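Local coordinates for protein putative transcriptional regulator (Bacillus cytotoxicus NVH 391-98, PDB 3K4H) that probably regulates transcription as a LacI-type regulator, binding a glucose-containing glycan between the two lobes of its effector-binding core, at residues M197-D200 / D201-L205; F227-A230 / L231-I235; D82-I85 / Q86-E90; G99-Y102 / D103-E107. One frame throughout, in Å; residues are numbered along the deposited sequence.

In the fold
Contacts 1 and 2 lie in one lobe, contacts 3 and 4 in the other, and the glycan sits between them. Contacts 1 and 2 touch, Asp201 OD2 lying 2.7 Å from Ala230 N, and both reach the glucose of chain C through Asp200 and Asn228. Contact 4 approaches the glucose of chain B through Gly99; this sugar's C1 is joined to O4 of the first glucose. Contact 3 packs against contact 4, with His89 CD2 3.2 Å from Arg104 NH2. Across the cleft, the nearest atoms of contacts 2 and 4 are about 12 Å apart, while the centres of contacts 2 and 3 are about 33 Å apart.

Contact 1 (M197-D200 / D201-L205). With GLC (alpha-D-glucopyranose), chain C.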
loop_
_atom_site.group_PDB
_atom_site.type_symbol
_atom_site.label_atom_id
_atom_site.label_comp_id
_atom_site.label_asym_id
_atom_site.label_seq_id
_atom_site.Cartn_x
_atom_site.Cartn_y
_atom_site.Cartn_z
HETATM N N MSE A 197 14.814 -0.500 -16.702
HETATM C CA MSE A 197 13.683 0.163 -16.069
HETATM C C MSE A 197 14.046 1.590 -15.710
HETATM O O MSE A 197 14.990 1.843 -14.981
HETATM C CB MSE A 197 13.192 -0.603 -14.843
HETATM C CG MSE A 197 11.896 -0.054 -14.230
HETATM SE SE MSE A 197 11.343 -1.073 -12.605
HETATM C CE MSE A 197 12.334 -0.027 -11.280
ATOM N N ALA A 198 13.276 2.524 -16.248
ATOM C CA ALA A 198 13.441 3.932 -15.973
ATOM C C ALA A 198 12.337 4.354 -15.043
ATOM O O ALA A 198 11.186 4.009 -15.245
ATOM C CB ALA A 198 13.358 4.690 -17.244
ATOM N N THR A 199 12.697 5.089 -14.005
ATOM C CA THR A 199 11.733 5.500 -12.983
ATOM C C THR A 199 10.932 6.741 -13.397
ATOM O O THR A 199 10.037 7.153 -12.673
ATOM C CB THR A 199 12.419 5.763 -11.657
ATOM O OG1 THR A 199 13.480 6.704 -11.861
ATOM C CG2 THR A 199 12.997 4.477 -11.091
ATOM N N ASP A 200 11.230 7.288 -14.583
ATOM C CA ASP A 200 10.548 8.460 -15.122
ATOM C C ASP A 200 10.595 8.515 -16.664
ATOM O O ASP A 200 11.662 8.370 -17.259
ATOM C CB ASP A 200 11.202 9.717 -14.541
ATOM C CG ASP A 200 10.503 10.994 -14.956
ATOM O OD1 ASP A 200 9.944 11.630 -14.052
ATOM O OD2 ASP A 200 10.505 11.370 -16.156
ATOM N N ASP A 201 9.452 8.775 -17.299
ATOM C CA ASP A 201 9.354 8.898 -18.759
ATOM C C ASP A 201 10.387 9.817 -19.402
ATOM O O ASP A 201 10.838 9.546 -20.510
ATOM C CB ASP A 201 7.941 9.315 -19.171
ATOM C CG ASP A 201 6.969 8.137 -19.194
ATOM O OD1 ASP A 201 7.395 7.020 -18.862
ATOM O OD2 ASP A 201 5.784 8.291 -19.549
ATOM N N LEU A 202 10.769 10.900 -18.731
ATOM C CA LEU A 202 11.802 11.776 -19.293
ATOM C C LEU A 202 13.061 10.990 -19.573
ATOM O O LEU A 202 13.673 11.159 -20.627
ATOM C CB LEU A 202 12.125 12.960 -18.388
ATOM C CG LEU A 202 11.134 14.109 -18.575
ATOM C CD1 LEU A 202 11.556 15.340 -17.759
ATOM C CD2 LEU A 202 10.890 14.435 -20.078
ATOM N N ILE A 203 13.424 10.134 -18.621
ATOM C CA ILE A 203 14.608 9.307 -18.700
ATOM C C ILE A 203 14.384 8.214 -19.744
ATOM O O ILE A 203 15.296 7.848 -20.464
ATOM C CB ILE A 203 14.911 8.660 -17.336
ATOM C CG1 ILE A 203 14.907 9.731 -16.234
ATOM C CG2 ILE A 203 16.243 7.918 -17.377
ATOM C CD1 ILE A 203 15.068 9.201 -14.815
ATOM N N GLY A 204 13.158 7.703 -19.818
ATOM C CA GLY A 204 12.784 6.701 -20.804
ATOM C C GLY A 204 12.974 7.270 -22.187
ATOM O O GLY A 204 13.552 6.630 -23.069
ATOM N N LEU A 205 12.519 8.498 -22.374
ATOM C CA LEU A 205 12.506 9.064 -23.712
ATOM C C LEU A 205 13.930 9.297 -24.147
ATOM O O LEU A 205 14.263 9.091 -25.317
ATOM C CB LEU A 205 11.636 10.332 -23.792
ATOM C CG LEU A 205 10.145 9.943 -23.745
ATOM C CD1 LEU A 205 9.258 11.117 -23.440
ATOM C CD2 LEU A 205 9.679 9.211 -25.028
HETATM C C1 GLC C . 8.850 12.425 -11.363
HETATM C C2 GLC C . 8.709 13.469 -10.268
HETATM C C3 GLC C . 8.562 12.786 -8.927
HETATM C C4 GLC C . 7.299 11.949 -9.023
HETATM C C5 GLC C . 7.534 10.817 -10.025
HETATM C C6 GLC C . 6.244 9.999 -10.218
HETATM O O1 GLC C . 10.151 11.899 -11.325
HETATM O O2 GLC C . 9.859 14.278 -10.245
HETATM O O3 GLC C . 8.512 13.754 -7.897
HETATM O O4 GLC C . 6.932 11.404 -7.774
HETATM O O5 GLC C . 7.942 11.335 -11.278
HETATM O O6 GLC C . 6.500 8.656 -10.563
#
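Asp200 divides its carboxylate between two tasks: one oxygen caps the helix that begins at Asp201, and the other holds a sugar. OD2 accepts from the backbone N of Leu202 (OD2 to N 2.6 Å), the donor arriving nearly in line with the C-O bond, with an N-H...O angle of 150°. OD1 accepts the anomeric hydroxyl of the chain C glucose, OD1 to O1 measuring 2.7 Å, and also takes a hydrogen bond from Asn25 ND2. The first torsion explains this placement: CG is set anti to the backbone N (chi1 -176°), which carries the carboxylate across the first turn.

The carbonyl of the same residue opens the helical bonding. Asp200 O accepts from Gly204 N at 3.0 Å, in the carbonyl plane, and more weakly from Ile203 N. Apolar groups pack beside the turn. Ile203 CD1 comes within 3.9 Å of Asp200 CB and lies alongside Thr199, the two side chains pointing the same way. Behind them, Ala198 CB packs at 4.0 Å from Gly204 N. Asp201 turns its carboxylate elsewhere, to Ala230 N and the hydroxyl of Thr242.

The helix N-terminus would be expected to stabilise negative charge on Asp200, while the bonds at OD2 and OD1 together restrict the rotation of the carboxylate. The geometry is that of an N-cap at a strand-to-helix junction in a beta-alpha-beta crossover, here lining the sugar pocket of a periplasmic binding protein-like domain.

Contact 2 (F227-A230 / L231-I235). With GLC (alpha-D-glucopyranose), chain C.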
loop_
_atom_site.group_PDB
_atom_site.type_symbol
_atom_site.label_atom_id
_atom_site.label_comp_id
_atom_site.label_asym_id
_atom_site.label_seq_id
_atom_site.Cartn_x
_atom_site.Cartn_y
_atom_site.Cartn_z
ATOM N N PHE A 227 8.082 4.824 -16.227
ATOM C CA PHE A 227 6.992 5.135 -15.343
ATOM C C PHE A 227 6.359 6.454 -15.643
ATOM O O PHE A 227 6.980 7.322 -16.108
ATOM C CB PHE A 227 7.510 5.254 -13.943
ATOM C CG PHE A 227 7.454 4.024 -13.171
ATOM C CD1 PHE A 227 6.436 3.774 -12.349
ATOM C CD2 PHE A 227 8.461 3.145 -13.201
ATOM C CE1 PHE A 227 6.415 2.647 -11.634
ATOM C CE2 PHE A 227 8.415 2.029 -12.485
ATOM C CZ PHE A 227 7.403 1.785 -11.711
ATOM N N ASN A 228 5.101 6.587 -15.308
ATOM C CA ASN A 228 4.324 7.804 -15.414
ATOM C C ASN A 228 3.478 8.144 -16.617
ATOM O O ASN A 228 2.657 8.969 -16.512
ATOM C CB ASN A 228 5.324 8.928 -15.424
ATOM C CG ASN A 228 5.855 9.286 -14.085
ATOM O OD1 ASN A 228 6.631 10.196 -13.973
ATOM N ND2 ASN A 228 5.453 8.592 -13.079
ATOM N N ASN A 229 3.522 7.445 -17.710
ATOM C CA ASN A 229 2.565 7.747 -18.735
ATOM C C ASN A 229 2.450 9.137 -19.288
ATOM O O ASN A 229 1.387 9.622 -19.503
ATOM C CB ASN A 229 1.218 7.266 -18.325
ATOM C CG ASN A 229 0.308 7.122 -19.462
ATOM O OD1 ASN A 229 0.643 7.424 -20.567
ATOM N ND2 ASN A 229 -0.860 6.671 -19.197
ATOM N N ALA A 230 3.549 9.780 -19.531
ATOM C CA ALA A 230 3.528 11.086 -20.106
ATOM C C ALA A 230 2.994 11.036 -21.478
ATOM O O ALA A 230 3.205 10.125 -22.198
ATOM C CB ALA A 230 4.851 11.610 -20.169
ATOM N N LEU A 231 2.326 12.074 -21.873
ATOM C CA LEU A 231 1.703 12.087 -23.148
ATOM C C LEU A 231 2.753 11.822 -24.144
ATOM O O LEU A 231 2.512 11.291 -25.169
ATOM C CB LEU A 231 1.162 13.461 -23.395
ATOM C CG LEU A 231 0.672 13.717 -24.795
ATOM C CD1 LEU A 231 -0.699 13.202 -24.890
ATOM C CD2 LEU A 231 0.676 15.157 -25.081
ATOM N N LEU A 232 3.942 12.245 -23.861
ATOM C CA LEU A 232 5.040 12.029 -24.796
ATOM C C LEU A 232 5.361 10.549 -24.985
ATOM O O LEU A 232 5.805 10.131 -26.050
ATOM C CB LEU A 232 6.286 12.781 -24.330
ATOM C CG LEU A 232 6.317 14.312 -24.408
ATOM C CD1 LEU A 232 7.175 14.937 -23.272
ATOM C CD2 LEU A 232 6.787 14.752 -25.788
ATOM N N SER A 233 5.127 9.759 -23.950
ATOM C CA SER A 233 5.394 8.339 -24.041
ATOM C C SER A 233 4.488 7.647 -25.063
ATOM O O SER A 233 4.869 6.616 -25.599
ATOM C CB SER A 233 5.282 7.662 -22.669
ATOM O OG SER A 233 3.924 7.506 -22.273
ATOM N N GLU A 234 3.306 8.209 -25.326
ATOM C CA GLU A 234 2.310 7.599 -26.223
ATOM C C GLU A 234 2.733 7.660 -27.683
ATOM O O GLU A 234 2.360 6.817 -28.504
ATOM C CB GLU A 234 0.954 8.282 -26.060
ATOM C CG GLU A 234 0.181 7.803 -24.847
ATOM C CD GLU A 234 -1.047 8.650 -24.533
ATOM O OE1 GLU A 234 -2.009 8.628 -25.333
ATOM O OE2 GLU A 234 -1.055 9.321 -23.471
ATOM N N ILE A 235 3.573 8.644 -27.967
ATOM C CA ILE A 235 3.876 9.077 -29.318
ATOM C C ILE A 235 5.361 8.901 -29.670
ATOM O O ILE A 235 5.792 9.232 -30.787
ATOM C CB ILE A 235 3.381 10.542 -29.471
ATOM C CG1 ILE A 235 2.503 10.692 -30.708
ATOM C CG2 ILE A 235 4.474 11.599 -29.212
ATOM C CD1 ILE A 235 1.027 10.407 -30.402
HETATM C C1 GLC C . 8.850 12.425 -11.363
HETATM C C2 GLC C . 8.709 13.469 -10.268
HETATM C C3 GLC C . 8.562 12.786 -8.927
HETATM C C4 GLC C . 7.299 11.949 -9.023
HETATM C C5 GLC C . 7.534 10.817 -10.025
HETATM C C6 GLC C . 6.244 9.999 -10.218
HETATM O O1 GLC C . 10.151 11.899 -11.325
HETATM O O2 GLC C . 9.859 14.278 -10.245
HETATM O O3 GLC C . 8.512 13.754 -7.897
HETATM O O4 GLC C . 6.932 11.404 -7.774
HETATM O O5 GLC C . 7.942 11.335 -11.278
HETATM O O6 GLC C . 6.500 8.656 -10.563
#
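Ser233 turns its hydroxyl back to the carbonyl oxygen of Ala230. Its CB rests 3.3 Å from Ala230 O. OG, placed between the backbone N and the carbonyl carbon (chi1 75°), then donates to that same oxygen, with OG to Ala230 O at 2.7 Å. This bond lies in the carbonyl plane on a lone pair. OG is also hydrogen-bonded to Arg281 NH1, and Asn229 OD1 stands 3.7 Å from Ser233 OG without a bond between them.

The backbone of Ser233 grips the oxygen a second time: Ser233 N donates to Ala230 O at 2.6 Å, from a position 50° out of the carbonyl plane. One acceptor therefore takes two donors of a single residue along different directions, tying Ser233 to the turn at both its N and OG. The short helix that follows is weakly bonded, and its own backbone bonds also join residues three apart, such as Glu234 N to Leu231 O at 3.2 Å.

Beside the turn, Asn229 and Glu234 bring their amide and carboxylate planes 59° apart, Asn229 OD1 lying 3.9 Å from Glu234 OE2. Arg281 is the shared neighbour, donating to Asn229 OD1 and touching Glu234, while Asn229 ND2 is tied to Asp244.

Upstream, Asn228 lies against the C6-O6 end of the chain C glucose. The segment thus leaves strand 223-227 beside the sugar, its backbone at Asn228 is hydrogen-bonded to that of Val243 in strand 241-244, and helix 231-235 is set against helix 201-213, where Leu232 meets Leu205 and Ser233 meets Asp201.

Contact 3 (D82-I85 / Q86-E90)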
loop_
_atom_site.group_PDB
_atom_site.type_symbol
_atom_site.label_atom_id
_atom_site.label_comp_id
_atom_site.label_asym_id
_atom_site.label_seq_id
_atom_site.Cartn_x
_atom_site.Cartn_y
_atom_site.Cartn_z
ATOM N N ASP A 82 13.996 15.887 4.927
ATOM C CA ASP A 82 13.510 17.127 4.433
ATOM C C ASP A 82 13.402 18.048 5.661
ATOM O O ASP A 82 12.644 17.762 6.610
ATOM C CB ASP A 82 12.165 16.908 3.754
ATOM C CG ASP A 82 11.818 17.998 2.782
ATOM O OD1 ASP A 82 10.757 17.850 2.152
ATOM O OD2 ASP A 82 12.595 18.968 2.613
ATOM N N ARG A 83 14.201 19.113 5.664
ATOM C CA ARG A 83 14.015 20.168 6.632
ATOM C C ARG A 83 12.558 20.638 6.568
ATOM O O ARG A 83 11.952 20.899 7.615
ATOM C CB ARG A 83 14.910 21.386 6.354
ATOM C CG ARG A 83 16.384 21.165 6.285
ATOM C CD ARG A 83 16.986 22.208 5.371
ATOM N NE ARG A 83 16.892 23.529 5.980
ATOM C CZ ARG A 83 17.142 24.697 5.385
ATOM N NH1 ARG A 83 17.511 24.773 4.116
ATOM N NH2 ARG A 83 17.014 25.810 6.083
ATOM N N ILE A 84 12.000 20.771 5.357
ATOM C CA ILE A 84 10.650 21.332 5.225
ATOM C C ILE A 84 9.693 20.617 6.165
ATOM O O ILE A 84 8.941 21.263 6.902
ATOM C CB ILE A 84 10.081 21.284 3.786
ATOM C CG1 ILE A 84 11.047 21.869 2.744
ATOM C CG2 ILE A 84 8.761 22.031 3.712
ATOM C CD1 ILE A 84 11.112 23.325 2.734
ATOM N N ILE A 85 9.739 19.283 6.142
ATOM C CA ILE A 85 8.917 18.461 7.026
ATOM C C ILE A 85 9.270 18.658 8.496
ATOM O O ILE A 85 8.352 18.775 9.308
ATOM C CB ILE A 85 8.998 16.963 6.702
ATOM C CG1 ILE A 85 8.455 16.691 5.309
ATOM C CG2 ILE A 85 8.184 16.126 7.734
ATOM C CD1 ILE A 85 8.474 15.200 4.950
ATOM N N GLN A 86 10.564 18.687 8.849
ATOM C CA GLN A 86 10.960 18.950 10.244
ATOM C C GLN A 86 10.315 20.245 10.694
ATOM O O GLN A 86 9.824 20.338 11.815
ATOM C CB GLN A 86 12.492 19.020 10.466
ATOM C CG GLN A 86 13.169 17.786 11.132
ATOM C CD GLN A 86 12.484 17.262 12.437
ATOM O OE1 GLN A 86 11.925 16.149 12.456
ATOM N NE2 GLN A 86 12.544 18.055 13.522
ATOM N N TYR A 87 10.285 21.229 9.805
ATOM C CA TYR A 87 9.765 22.524 10.146
ATOM C C TYR A 87 8.282 22.456 10.401
ATOM O O TYR A 87 7.809 22.916 11.449
ATOM C CB TYR A 87 10.060 23.559 9.059
ATOM C CG TYR A 87 9.412 24.897 9.347
ATOM C CD1 TYR A 87 8.212 25.256 8.733
ATOM C CD2 TYR A 87 9.976 25.789 10.274
ATOM C CE1 TYR A 87 7.597 26.484 9.022
ATOM C CE2 TYR A 87 9.374 27.013 10.563
ATOM C CZ TYR A 87 8.187 27.358 9.935
ATOM O OH TYR A 87 7.570 28.562 10.207
ATOM N N LEU A 88 7.552 21.897 9.444
ATOM C CA LEU A 88 6.105 21.877 9.515
ATOM C C LEU A 88 5.657 21.022 10.680
ATOM O O LEU A 88 4.686 21.360 11.356
ATOM C CB LEU A 88 5.486 21.377 8.208
ATOM C CG LEU A 88 5.698 22.172 6.913
ATOM C CD1 LEU A 88 4.979 21.482 5.786
ATOM C CD2 LEU A 88 5.212 23.613 7.041
ATOM N N HIS A 89 6.368 19.925 10.925
ATOM C CA HIS A 89 6.023 19.049 12.045
ATOM C C HIS A 89 6.180 19.751 13.385
ATOM O O HIS A 89 5.291 19.685 14.225
ATOM C CB HIS A 89 6.824 17.750 12.031
ATOM C CG HIS A 89 6.606 16.908 13.249
ATOM N ND1 HIS A 89 5.432 16.218 13.476
ATOM C CD2 HIS A 89 7.407 16.654 14.315
ATOM C CE1 HIS A 89 5.521 15.574 14.630
ATOM N NE2 HIS A 89 6.712 15.816 15.155
ATOM N N GLU A 90 7.304 20.436 13.566
ATOM C CA GLU A 90 7.539 21.270 14.751
ATOM C C GLU A 90 6.582 22.471 14.956
ATOM O O GLU A 90 6.275 22.823 16.082
ATOM C CB GLU A 90 8.981 21.764 14.743
ATOM C CG GLU A 90 9.998 20.689 15.052
ATOM C CD GLU A 90 9.870 20.167 16.461
ATOM O OE1 GLU A 90 9.750 18.930 16.623
ATOM O OE2 GLU A 90 9.872 20.998 17.400
#
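Leu88 holds CG beside its backbone N (chi1 -63°), which brings that carbon to 3.4 Å from Ile84 O and lets CD1 lie 4.3 Å from Ile84 CG2. Tyr87 takes the other choice, with CG anti to the backbone N (chi1 175°), so its ring leaves the turn and reaches Val62 and Val65 of helix 54-66.

Four successive backbone bonds, each from a residue to the one four places before it, form the turn that carries these side chains. Gln86 N to Asp82 O is the longest at 3.2 Å. Tyr87 N meets Arg83 O at 2.8 Å. Leu88 N to Ile84 O spans 3.0 Å, and His89 N to Ile85 O 2.8 Å. At the start, Asp82 is the N-cap: its OD2 accepts from Ile84 N at 3.3 Å, a weak bond.

On the outer side Arg83 pairs with Glu54 and lies against Phe58. Ile84, Ile85 and Leu88 form the inner apolar face, on Leu75, Ile73 and Phe95. This is the capped opening of a helix in a beta-alpha-beta unit, joining parallel strands 72-75 and 95-98.

Contact 4 (G99-Y102 / D103-E107); sequences GKPY and DRKDE. With GLC (alpha-D-glucopyranose), chain B.
The ring of Tyr102 meets the backbone N of Asp103 obliquely, its CG lying 3.8 Å from Asp103 N, and elsewhere it touches Glu80. The puckered ring of Pro101 precedes it in the chain. Its CB lies 3.4 Å from Asp103 O, while CD, at another corner of the ring, meets Lys105 CD at 4.1 Å. Tyr110 and Ile108 also pack on this proline, which is the buried residue among those that touch here.

Lys105 reaches the proline by folding rather than extending. Its chain bends at three torsions in succession (chi2 83°, chi3 61°, chi4 46°), curling the methylenes back so that CD comes 3.6 Å from Pro101 O. A looser touch links Lys105 CD with Lys100 CG at 4.4 Å. The two ammonium groups remain separate, Lys100 NZ being 6.2 Å from Lys105 NZ, and Lys100 NZ has its own partner in a salt bridge with Asp148. That aspartate lies on helix 144-159, in the other lobe, so the salt bridge links the two lobes.

At the upstream end Gly99 passes close to the glycan, its CA 3.3 Å from O3 of the chain B glucose, with Gly99 also bonded through its backbone to Val111. Downstream, Glu107 N bonds to Arg104 O at 2.7 Å and closes a turn.

No hydrogen bond joins 99-102 to 103-107. The chemistry implies that the two segments meet by van der Waals contact, chiefly of Pro101 with the Lys105 methylenes; apart from the local Glu107 bond, the directed bonds named here, such as Lys100 with Asp148, run to other parts of the fold.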
loop_
_atom_site.group_PDB
_atom_site.type_symbol
_atom_site.label_atom_id
_atom_site.label_comp_id
_atom_site.label_asym_id
_atom_site.label_seq_id
_atom_site.Cartn_x
_atom_site.Cartn_y
_atom_site.Cartn_z
ATOM N N GLY A 99 3.822 10.855 -1.751
ATOM C CA GLY A 99 5.010 9.995 -1.585
ATOM C C GLY A 99 5.117 9.450 -0.165
ATOM O O GLY A 99 4.628 10.064 0.783
ATOM N N LYS A 100 5.741 8.285 -0.014
ATOM C CA LYS A 100 6.021 7.702 1.289
ATOM C C LYS A 100 6.996 8.569 2.087
ATOM O O LYS A 100 7.975 9.077 1.540
ATOM C CB LYS A 100 6.645 6.350 1.080
ATOM C CG LYS A 100 6.281 5.320 2.092
ATOM C CD LYS A 100 6.768 3.950 1.640
ATOM C CE LYS A 100 8.270 3.836 1.757
ATOM N NZ LYS A 100 8.675 2.479 1.360
ATOM N N PRO A 101 6.732 8.749 3.393
ATOM C CA PRO A 101 7.694 9.454 4.247
ATOM C C PRO A 101 8.756 8.481 4.690
ATOM O O PRO A 101 8.483 7.285 4.781
ATOM C CB PRO A 101 6.850 9.894 5.448
ATOM C CG PRO A 101 5.384 9.479 5.113
ATOM C CD PRO A 101 5.499 8.392 4.120
ATOM N N TYR A 102 9.964 8.969 4.964
ATOM C CA TYR A 102 11.028 8.044 5.329
ATOM C C TYR A 102 10.643 7.260 6.581
ATOM O O TYR A 102 10.753 6.025 6.612
ATOM C CB TYR A 102 12.383 8.726 5.514
ATOM C CG TYR A 102 13.482 7.711 5.797
ATOM C CD1 TYR A 102 13.753 6.680 4.886
ATOM C CD2 TYR A 102 14.231 7.759 6.984
ATOM C CE1 TYR A 102 14.753 5.726 5.137
ATOM C CE2 TYR A 102 15.247 6.803 7.251
ATOM C CZ TYR A 102 15.494 5.792 6.319
ATOM O OH TYR A 102 16.471 4.852 6.544
ATOM N N ASP A 103 10.171 7.997 7.587
ATOM C CA ASP A 103 9.750 7.445 8.872
ATOM C C ASP A 103 8.424 8.100 9.301
ATOM O O ASP A 103 7.903 8.975 8.589
ATOM C CB ASP A 103 10.839 7.712 9.925
ATOM C CG ASP A 103 11.233 9.200 10.011
ATOM O OD1 ASP A 103 10.521 10.071 9.448
ATOM O OD2 ASP A 103 12.262 9.499 10.650
ATOM N N ARG A 104 7.896 7.677 10.455
ATOM C CA ARG A 104 6.692 8.271 11.057
ATOM C C ARG A 104 5.449 8.099 10.191
ATOM O O ARG A 104 4.560 8.966 10.199
ATOM C CB ARG A 104 6.871 9.767 11.327
ATOM C CG ARG A 104 7.974 10.182 12.252
ATOM C CD ARG A 104 8.183 11.664 12.019
ATOM N NE ARG A 104 8.674 12.384 13.193
ATOM C CZ ARG A 104 9.071 13.659 13.178
ATOM N NH1 ARG A 104 9.044 14.362 12.039
ATOM N NH2 ARG A 104 9.508 14.227 14.301
ATOM N N LYS A 105 5.387 7.001 9.437
ATOM C CA LYS A 105 4.191 6.671 8.651
ATOM C C LYS A 105 2.918 6.896 9.468
ATOM O O LYS A 105 1.930 7.409 8.955
ATOM C CB LYS A 105 4.232 5.219 8.142
ATOM C CG LYS A 105 4.620 5.040 6.673
ATOM C CD LYS A 105 6.135 5.053 6.445
ATOM C CE LYS A 105 6.862 3.918 7.176
ATOM N NZ LYS A 105 6.220 2.568 7.030
ATOM N N ASP A 106 2.968 6.508 10.743
ATOM C CA ASP A 106 1.871 6.716 11.688
ATOM C C ASP A 106 1.483 8.183 11.890
ATOM O O ASP A 106 0.301 8.473 12.053
ATOM C CB ASP A 106 2.134 6.017 13.039
ATOM C CG ASP A 106 3.542 6.282 13.608
ATOM O OD1 ASP A 106 3.784 5.927 14.786
ATOM O OD2 ASP A 106 4.417 6.824 12.896
ATOM N N GLU A 107 2.452 9.100 11.856
ATOM C CA GLU A 107 2.191 10.523 12.152
ATOM C C GLU A 107 1.804 11.395 10.945
ATOM O O GLU A 107 1.066 12.375 11.091
ATOM C CB GLU A 107 3.389 11.150 12.882
ATOM C CG GLU A 107 3.415 10.905 14.384
ATOM C CD GLU A 107 4.823 10.967 14.974
ATOM O OE1 GLU A 107 5.139 11.987 15.632
ATOM O OE2 GLU A 107 5.611 10.004 14.781
HETATM C C1 GLC B . 5.734 11.869 -7.164
HETATM C C2 GLC B . 6.102 12.249 -5.745
HETATM C C3 GLC B . 6.601 10.983 -5.069
HETATM C C4 GLC B . 5.517 9.890 -5.096
HETATM C C5 GLC B . 5.018 9.670 -6.506
HETATM C C6 GLC B . 3.844 8.723 -6.464
HETATM O O2 GLC B . 7.127 13.216 -5.788
HETATM O O3 GLC B . 7.056 11.354 -3.787
HETATM O O4 GLC B . 6.037 8.639 -4.778
HETATM O O5 GLC B . 4.691 10.902 -7.138
HETATM O O6 GLC B . 4.295 7.523 -7.033
#